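Local coordinates for Endoglucanase(Endo-1,4-beta-glucanase)protein (Pseudomonas stutzeri, PDB 6R2J) that probably hydrolyses internal beta-1,4-glycosidic bonds of cellulose as a family 5 endoglucanase, and binds cellobiose, at residues Ala1-Asn6 with Gly135-Asp140; Glu261-Met266 with Met307-Lys312. One frame throughout, in Å; residues are numbered along the deposited sequence.

Contact 1: Ala1-Asn6 with Gly135-Asp140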
loop_
_atom_site.group_PDB
_atom_site.type_symbol
_atom_site.label_atom_id
_atom_site.label_comp_id
_atom_site.label_asym_id
_atom_site.label_seq_id
_atom_site.Cartn_x
_atom_site.Cartn_y
_atom_site.Cartn_z
ATOM N N ALA A 1 15.599 0.231 2.286
ATOM C CA ALA A 1 16.879 0.069 3.047
ATOM C C ALA A 1 16.674 -1.110 3.994
ATOM O O ALA A 1 17.006 -2.256 3.641
ATOM C CB ALA A 1 17.231 1.319 3.816
ATOM N N ASP A 2 16.112 -0.824 5.179
ATOM C CA ASP A 2 15.849 -1.832 6.210
ATOM C C ASP A 2 14.648 -2.684 5.828
ATOM O O ASP A 2 13.783 -2.956 6.672
ATOM C CB ASP A 2 15.597 -1.178 7.565
ATOM C CG ASP A 2 16.741 -0.309 7.985
ATOM O OD1 ASP A 2 17.711 -0.224 7.186
ATOM O OD2 ASP A 2 16.663 0.288 9.092
ATOM N N TRP A 3 14.602 -3.115 4.563
ATOM C CA TRP A 3 13.505 -3.934 4.090
ATOM C C TRP A 3 13.513 -5.277 4.815
ATOM O O TRP A 3 14.584 -5.848 5.050
ATOM C CB TRP A 3 13.634 -4.162 2.586
ATOM C CG TRP A 3 12.332 -4.481 1.980
ATOM C CD1 TRP A 3 11.808 -5.722 1.760
ATOM C CD2 TRP A 3 11.355 -3.542 1.539
ATOM N NE1 TRP A 3 10.550 -5.612 1.238
ATOM C CE2 TRP A 3 10.250 -4.286 1.069
ATOM C CE3 TRP A 3 11.304 -2.141 1.490
ATOM C CZ2 TRP A 3 9.108 -3.683 0.538
ATOM C CZ3 TRP A 3 10.166 -1.539 0.947
ATOM C CH2 TRP A 3 9.084 -2.320 0.478
ATOM N N PRO A 4 12.347 -5.800 5.188
ATOM C CA PRO A 4 12.322 -7.097 5.888
ATOM C C PRO A 4 12.923 -8.184 5.010
ATOM O O PRO A 4 12.855 -8.121 3.777
ATOM C CB PRO A 4 10.830 -7.344 6.164
ATOM C CG PRO A 4 10.098 -6.405 5.227
ATOM C CD PRO A 4 11.003 -5.224 4.967
ATOM N N VAL A 5 13.568 -9.152 5.660
ATOM C CA VAL A 5 14.274 -10.230 4.978
ATOM C C VAL A 5 13.580 -11.545 5.308
ATOM O O VAL A 5 12.939 -11.686 6.349
ATOM C CB VAL A 5 15.775 -10.300 5.342
ATOM C CG1 VAL A 5 16.502 -9.043 4.930
ATOM C CG2 VAL A 5 15.911 -10.561 6.818
ATOM N N ASN A 6 13.687 -12.501 4.389
ATOM C CA ASN A 6 13.206 -13.852 4.616
ATOM C C ASN A 6 14.255 -14.653 5.384
ATOM O O ASN A 6 15.452 -14.383 5.309
ATOM C CB ASN A 6 12.928 -14.553 3.288
ATOM C CG ASN A 6 11.752 -13.990 2.566
ATOM O OD1 ASN A 6 10.937 -13.249 3.115
ATOM N ND2 ASN A 6 11.660 -14.338 1.312
ATOM N N GLY A 135 8.567 -1.902 14.030
ATOM C CA GLY A 135 7.642 -2.463 13.088
ATOM C C GLY A 135 7.266 -1.538 11.971
ATOM O O GLY A 135 6.407 -1.872 11.156
ATOM N N LEU A 136 7.892 -0.374 11.893
ATOM C CA LEU A 136 7.587 0.561 10.821
ATOM C C LEU A 136 8.580 0.379 9.680
ATOM O O LEU A 136 9.790 0.504 9.881
ATOM C CB LEU A 136 7.656 2.006 11.304
ATOM C CG LEU A 136 7.357 3.070 10.247
ATOM C CD1 LEU A 136 5.895 3.120 9.835
ATOM C CD2 LEU A 136 7.831 4.416 10.804
ATOM N N LEU A 137 8.068 0.117 8.485
ATOM C CA LEU A 137 8.887 0.143 7.285
ATOM C C LEU A 137 8.849 1.499 6.598
ATOM O O LEU A 137 9.871 1.950 6.079
ATOM C CB LEU A 137 8.386 -0.879 6.277
ATOM C CG LEU A 137 9.247 -1.068 5.033
ATOM C CD1 LEU A 137 10.626 -1.606 5.355
ATOM C CD2 LEU A 137 8.454 -2.032 4.096
ATOM N N GLY A 138 7.693 2.155 6.539
ATOM C CA GLY A 138 7.648 3.455 5.906
ATOM C C GLY A 138 6.241 4.008 5.800
ATOM O O GLY A 138 5.278 3.457 6.347
ATOM N N TYR A 139 6.172 5.147 5.104
ATOM C CA TYR A 139 4.961 5.961 5.014
ATOM C C TYR A 139 4.497 6.024 3.563
ATOM O O TYR A 139 5.149 6.651 2.719
ATOM C CB TYR A 139 5.159 7.399 5.524
ATOM C CG TYR A 139 5.530 7.517 6.973
ATOM C CD1 TYR A 139 4.821 6.809 7.941
ATOM C CD2 TYR A 139 6.573 8.330 7.373
ATOM C CE1 TYR A 139 5.137 6.898 9.241
ATOM C CE2 TYR A 139 6.915 8.430 8.714
ATOM C CZ TYR A 139 6.187 7.703 9.645
ATOM O OH TYR A 139 6.493 7.762 10.992
ATOM N N ASP A 140 3.345 5.427 3.291
ATOM C CA ASP A 140 2.648 5.564 2.015
ATOM C C ASP A 140 1.771 6.796 2.217
ATOM O O ASP A 140 0.671 6.733 2.767
ATOM C CB ASP A 140 1.901 4.264 1.746
ATOM C CG ASP A 140 1.306 4.189 0.361
ATOM O OD1 ASP A 140 1.140 5.254 -0.301
ATOM O OD2 ASP A 140 0.971 3.038 -0.033
#

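Contact 2: Glu261-Met266 with Met307-Lys312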
loop_
_atom_site.group_PDB
_atom_site.type_symbol
_atom_site.label_atom_id
_atom_site.label_comp_id
_atom_site.label_asym_id
_atom_site.label_seq_id
_atom_site.Cartn_x
_atom_site.Cartn_y
_atom_site.Cartn_z
ATOM N N GLU A 261 -9.131 -17.711 -14.402
ATOM C CA GLU A 261 -8.201 -16.923 -15.217
ATOM C C GLU A 261 -7.446 -15.888 -14.375
ATOM O O GLU A 261 -6.266 -15.597 -14.634
ATOM C CB GLU A 261 -8.941 -16.240 -16.365
ATOM C CG GLU A 261 -9.771 -17.127 -17.251
ATOM C CD GLU A 261 -11.252 -17.083 -16.877
ATOM O OE1 GLU A 261 -11.599 -16.399 -15.879
ATOM O OE2 GLU A 261 -12.065 -17.742 -17.573
ATOM N N ALA A 262 -8.118 -15.299 -13.378
ATOM C CA ALA A 262 -7.454 -14.375 -12.460
ATOM C C ALA A 262 -6.332 -15.059 -11.686
ATOM O O ALA A 262 -5.274 -14.456 -11.461
ATOM C CB ALA A 262 -8.485 -13.769 -11.509
ATOM N N ALA A 263 -6.536 -16.321 -11.289
ATOM C CA ALA A 263 -5.489 -17.078 -10.604
ATOM C C ALA A 263 -4.238 -17.168 -11.455
ATOM O O ALA A 263 -3.122 -16.944 -10.967
ATOM C CB ALA A 263 -5.991 -18.481 -10.289
ATOM N N GLN A 264 -4.410 -17.524 -12.733
ATOM C CA GLN A 264 -3.270 -17.626 -13.623
ATOM C C GLN A 264 -2.554 -16.291 -13.733
ATOM O O GLN A 264 -1.321 -16.240 -13.694
ATOM C CB GLN A 264 -3.715 -18.063 -15.001
ATOM C CG GLN A 264 -2.580 -18.727 -15.731
ATOM C CD GLN A 264 -2.234 -20.066 -15.113
ATOM O OE1 GLN A 264 -3.129 -20.819 -14.704
ATOM N NE2 GLN A 264 -0.935 -20.348 -14.988
ATOM N N ALA A 265 -3.325 -15.202 -13.871
ATOM C CA ALA A 265 -2.779 -13.857 -13.991
ATOM C C ALA A 265 -1.985 -13.465 -12.767
ATOM O O ALA A 265 -0.963 -12.784 -12.897
ATOM C CB ALA A 265 -3.916 -12.873 -14.264
ATOM N N MET A 266 -2.420 -13.906 -11.579
ATOM C CA MET A 266 -1.691 -13.594 -10.360
ATOM C C MET A 266 -0.375 -14.342 -10.310
ATOM O O MET A 266 0.658 -13.751 -9.995
ATOM C CB MET A 266 -2.522 -13.961 -9.151
ATOM C CG MET A 266 -1.872 -13.696 -7.830
ATOM S SD MET A 266 -3.029 -13.842 -6.437
ATOM C CE MET A 266 -1.923 -13.987 -5.010
ATOM N N MET A 307 -3.909 -17.308 -0.799
ATOM C CA MET A 307 -2.736 -17.598 0.022
ATOM C C MET A 307 -1.958 -18.776 -0.558
ATOM O O MET A 307 -0.734 -18.714 -0.708
ATOM C CB MET A 307 -3.177 -17.849 1.470
ATOM C CG MET A 307 -2.069 -18.053 2.495
ATOM S SD MET A 307 -0.791 -16.820 2.517
ATOM C CE MET A 307 -1.597 -15.505 3.437
ATOM N N GLU A 308 -2.651 -19.848 -0.925
ATOM C CA GLU A 308 -1.979 -20.989 -1.527
ATOM C C GLU A 308 -1.268 -20.608 -2.821
ATOM O O GLU A 308 -0.185 -21.127 -3.107
ATOM C CB GLU A 308 -3.001 -22.109 -1.730
ATOM C CG GLU A 308 -3.646 -22.580 -0.416
ATOM C CD GLU A 308 -4.525 -23.800 -0.604
ATOM O OE1 GLU A 308 -5.093 -23.950 -1.710
ATOM O OE2 GLU A 308 -4.651 -24.601 0.356
ATOM N N LEU A 309 -1.834 -19.684 -3.598
ATOM C CA LEU A 309 -1.154 -19.272 -4.824
ATOM C C LEU A 309 0.070 -18.414 -4.526
ATOM O O LEU A 309 1.049 -18.454 -5.279
ATOM C CB LEU A 309 -2.130 -18.549 -5.754
ATOM C CG LEU A 309 -1.506 -18.202 -7.098
ATOM C CD1 LEU A 309 -2.160 -18.813 -8.310
ATOM C CD2 LEU A 309 -1.517 -16.675 -7.219
ATOM N N MET A 310 0.021 -17.626 -3.447
ATOM C CA MET A 310 1.136 -16.755 -3.106
ATOM C C MET A 310 2.366 -17.564 -2.722
ATOM O O MET A 310 3.493 -17.156 -3.004
ATOM C CB MET A 310 0.746 -15.847 -1.937
ATOM C CG MET A 310 -0.078 -14.608 -2.273
ATOM S SD MET A 310 -0.102 -13.479 -0.794
ATOM C CE MET A 310 1.643 -13.308 -0.512
ATOM N N ARG A 311 2.173 -18.704 -2.064
ATOM C CA ARG A 311 3.293 -19.363 -1.399
ATOM C C ARG A 311 4.425 -19.737 -2.355
ATOM O O ARG A 311 5.602 -19.679 -1.960
ATOM C CB ARG A 311 2.800 -20.565 -0.594
ATOM C CG ARG A 311 2.068 -20.153 0.666
ATOM C CD ARG A 311 2.052 -21.262 1.680
ATOM N NE ARG A 311 1.268 -22.408 1.219
ATOM C CZ ARG A 311 0.088 -22.763 1.715
ATOM N NH1 ARG A 311 -0.449 -22.027 2.684
ATOM N NH2 ARG A 311 -0.528 -23.867 1.267
ATOM N N LYS A 312 4.111 -20.136 -3.599
ATOM C CA LYS A 312 5.192 -20.524 -4.499
ATOM C C LYS A 312 6.130 -19.367 -4.797
ATOM O O LYS A 312 7.268 -19.609 -5.230
ATOM C CB LYS A 312 4.658 -21.144 -5.795
ATOM C CG LYS A 312 4.298 -20.173 -6.895
ATOM C CD LYS A 312 3.816 -20.887 -8.186
ATOM C CE LYS A 312 2.576 -21.802 -7.952
ATOM N NZ LYS A 312 1.335 -21.163 -7.328
#

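Contact 1: Ala1-Asn6 with Gly135-Asp140
Leu137 reaches from the start of strand 136-140 into the N-terminal arm and lays its two methyls on Trp3, Pro4 and the backbone of Asp2. Its CB heads toward the arm, and with CG anti to the backbone N (chi1 -174°) the fork opens against it. One branch, CD1, rests 3.7 Å from CD of Pro4 and equally far, 3.7 Å, from the carbonyl O of Asp2. It also comes 4.0 Å from CE3 of Trp3. The other branch, CD2, lies over the six-membered ring of Trp3, 3.7 Å from its centroid and 14° off the ring normal, a CH-pi contact. Its nearest ring carbon is CZ3 of Trp3, at 3.6 Å. CD of Pro4 lies above the same indole face, so the proline and Leu137 share it.

Although the CB of Trp3 starts away from the strand, chi1 of -157° brings the benzo part of the indole back under Leu137. The ring nitrogen NE1 donates a hydrogen bond to Ala12 O, and Asp2 O accepts from Lys93 NZ. Leu54 and Leu171, the first residues of strands 54-59 and 171-175, touch both Trp3 and Leu137, which places the arm across the N-terminal end of the TIM barrel. The glycan pocket, which includes Glu144, belongs to the other end. Methyl against pi face and proline ring gives a largely apolar, van der Waals and CH-pi contact, while the N-H of the buried indole and the carbonyl of Asp2 both find their partners outside the two segments.

Contact 2: Glu261-Met266 with Met307-Lys312
Met266 and Leu309 bring the apolar chemistry to this helix pair, each pointing its CB at the opposite helix. Their chains run past one another in opposite directions, and their shortest carbon approach is too close to be reliable. Beyond CG the Met266 chain is extended (chi2 169°), which carries its methyl across to the neighbouring helix. There CE of Met266 meets CG of Met310 at 3.4 Å, a tight approach in which the two methionines cross at a slant. A lighter apolar contact lies one turn earlier, where CB of Ala263 is 4.3 Å from CD1 of Leu309.

Helices 260-276 and 305-311 belong to the outer layer of the TIM barrel; the first joins strand 248-252 to strand 280-285, and the second follows strand 280-285, the last of the barrel. Their short segments run in roughly the same direction, with axes 10.6 Å apart and 29° between them. Tyr253 and Ile255, in the loop after strand 248-252, also touch Met266 and extend the apolar patch.

The contact with a polar atom is made by a methyl: CD1 of Leu309 packs 3.4 Å from the carbonyl O of Ala263.

Charge enters through the exposed Lys312, which folds back so that its NZ makes a weak hydrogen bond, 3.4 Å, to the carbonyl O of Leu309, and the same NZ forms a salt bridge with Asp267, the residue that follows Met266 in the partner helix.

In the fold
Contact 1 is buried, at the N-terminal end of the barrel, whereas contact 2 is partly buried, its centre about 19 Å from that of the chain against about 12 Å for contact 1. They share no element: 1-6 with 135-140 sets a loop against a barrel strand, and 261-266 with 307-312 pairs two outer helices. Both are mainly apolar, but the inner one uses an aromatic face and finds hydrogen-bond partners for the indole N-H and the Asp2 carbonyl outside its segments, while the outer one relies on methionine and leucine chains and is fringed by charged side chains. Their centres are 24 Å apart, their nearest atoms about 9 Å apart, and they do not touch.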